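Local coordinates for UPF0270 protein PA3463 (Pseudomonas aeruginosa, PDB 1Y0N) that is of unknown function and belongs to the uncharacterised UPF0270 protein family, at residues A[8-12]-A[13-17]. Residues are numbered along the deposited sequence; the frame is centred on the assembly and turned at random.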
loop_
_atom_site.group_PDB
_atom_site.type_symbol
_atom_site.label_atom_id
_atom_site.label_comp_id
_atom_site.label_asym_id
_atom_site.label_seq_id
_atom_site.Cartn_x
_atom_site.Cartn_y
_atom_site.Cartn_z
ATOM N N ASP A 8 -8.633 -4.274 -0.385
ATOM C CA ASP A 8 -10.072 -4.369 -0.692
ATOM C C ASP A 8 -10.961 -4.088 0.524
ATOM O O ASP A 8 -12.167 -3.924 0.397
ATOM C CB ASP A 8 -10.417 -5.726 -1.310
ATOM C CG ASP A 8 -9.792 -6.894 -0.579
ATOM O OD1 ASP A 8 -8.560 -7.154 -0.743
ATOM O OD2 ASP A 8 -10.542 -7.591 0.132
ATOM N N LEU A 9 -10.334 -3.972 1.688
ATOM C CA LEU A 9 -11.043 -3.578 2.899
ATOM C C LEU A 9 -11.073 -2.044 2.988
ATOM O O LEU A 9 -11.844 -1.499 3.765
ATOM C CB LEU A 9 -10.351 -4.200 4.120
ATOM C CG LEU A 9 -11.019 -4.146 5.496
ATOM C CD1 LEU A 9 -12.270 -5.039 5.473
ATOM C CD2 LEU A 9 -10.034 -4.571 6.582
ATOM N N LEU A 10 -10.273 -1.356 2.165
ATOM C CA LEU A 10 -10.097 0.095 2.291
ATOM C C LEU A 10 -11.151 0.939 1.613
ATOM O O LEU A 10 -11.681 0.624 0.547
ATOM C CB LEU A 10 -8.713 0.596 1.866
ATOM C CG LEU A 10 -7.538 0.360 2.803
ATOM C CD1 LEU A 10 -6.319 0.974 2.210
ATOM C CD2 LEU A 10 -7.744 0.872 4.229
ATOM N N GLU A 11 -11.436 2.028 2.292
ATOM C CA GLU A 11 -12.286 3.095 1.779
ATOM C C GLU A 11 -11.648 3.583 0.454
ATOM O O GLU A 11 -10.436 3.835 0.406
ATOM C CB GLU A 11 -12.321 4.169 2.886
ATOM C CG GLU A 11 -13.394 5.212 2.743
ATOM C CD GLU A 11 -12.951 6.310 1.819
ATOM O OE1 GLU A 11 -11.911 6.931 2.118
ATOM O OE2 GLU A 11 -13.621 6.520 0.796
ATOM N N ALA A 12 -12.426 3.693 -0.625
ATOM C CA ALA A 12 -11.817 3.904 -1.959
ATOM C C ALA A 12 -10.929 5.144 -2.095
ATOM O O ALA A 12 -9.857 5.091 -2.726
ATOM C CB ALA A 12 -12.885 3.842 -3.084
ATOM N N ASP A 13 -11.331 6.247 -1.465
ATOM C CA ASP A 13 -10.540 7.478 -1.524
ATOM C C ASP A 13 -9.271 7.423 -0.716
ATOM O O ASP A 13 -8.271 7.991 -1.131
ATOM C CB ASP A 13 -11.332 8.725 -1.071
ATOM C CG ASP A 13 -12.343 9.201 -2.124
ATOM O OD1 ASP A 13 -12.333 8.701 -3.285
ATOM O OD2 ASP A 13 -13.171 10.071 -1.774
ATOM N N THR A 14 -9.319 6.821 0.463
ATOM C CA THR A 14 -8.087 6.703 1.178
ATOM C C THR A 14 -7.149 5.793 0.353
ATOM O O THR A 14 -6.012 6.111 0.244
ATOM C CB THR A 14 -8.168 6.323 2.740
ATOM O OG1 THR A 14 -8.069 4.898 2.937
ATOM C CG2 THR A 14 -9.396 6.874 3.447
ATOM N N LEU A 15 -7.649 4.720 -0.263
ATOM C CA LEU A 15 -6.766 3.870 -1.106
ATOM C C LEU A 15 -6.110 4.658 -2.261
ATOM O O LEU A 15 -4.937 4.465 -2.565
ATOM C CB LEU A 15 -7.473 2.614 -1.646
ATOM C CG LEU A 15 -6.646 1.652 -2.533
ATOM C CD1 LEU A 15 -5.278 1.236 -1.924
ATOM C CD2 LEU A 15 -7.413 0.398 -2.841
ATOM N N ASN A 16 -6.874 5.559 -2.890
ATOM C CA ASN A 16 -6.350 6.345 -4.040
ATOM C C ASN A 16 -5.249 7.242 -3.639
ATOM O O ASN A 16 -4.246 7.331 -4.347
ATOM C CB ASN A 16 -7.452 7.149 -4.765
ATOM C CG ASN A 16 -8.495 6.247 -5.388
ATOM O OD1 ASN A 16 -8.196 5.104 -5.741
ATOM N ND2 ASN A 16 -9.749 6.742 -5.486
ATOM N N ASN A 17 -5.445 7.898 -2.490
ATOM C CA ASN A 17 -4.459 8.763 -1.871
ATOM C C ASN A 17 -3.190 7.963 -1.486
ATOM O O ASN A 17 -2.090 8.421 -1.715
ATOM C CB ASN A 17 -5.015 9.458 -0.586
ATOM C CG ASN A 17 -6.160 10.476 -0.859
ATOM O OD1 ASN A 17 -6.223 11.097 -1.911
ATOM N ND2 ASN A 17 -7.051 10.643 0.127
#
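Glu11 is the N-cap of helix 12-24, and its carboxylate folds back over the first turn to meet the backbone of Asp13 and Thr14. The Glu11 side chain reaches the amides with CG anti to the backbone N (chi1 -166°) and a bend at chi2. Glu11 OE2 accepts from Asp13 N at 3.2 Å; the N-H comes from above the carboxylate plane. The second bond, from Thr14 N to Glu11 OE1 (3.1 Å), is doubtful, because OE1 sits too close to a neighbouring atom in the model. The carboxylate thus caps the amide of Asp13 and perhaps that of Thr14, and the negative group sits at the helix N-terminus, where the helix dipole probably stabilises it. The side chain of Asp13 is close by: Glu11 OE2 lies 4.4 Å from Asp13 OD2. The two carboxylate planes are nearly perpendicular, and the like charges probably repel mildly.

The backbone of Glu11 also takes part. Glu11 O accepts from Leu15 N at 3.0 Å in a nearly straight bond. Asn16 N follows with a bond to Ala12 O, also 3.0 Å, and regular helical bonding is under way. The amide of Asn16 lies beside Ala12 O, with Asn16 CG 3.2 Å from that oxygen, while Asn16 OD1 is hydrogen-bonded to Arg44.

On the inner side, Leu10 CB packs on Leu15 CB at 4.2 Å. This apolar pair joins the loop before the helix to its first turn. Both leucines also touch Ile54, so the start of helix 12-24 rests on strand 52-56, while Asn16 links it through Arg44 to helix 36-48.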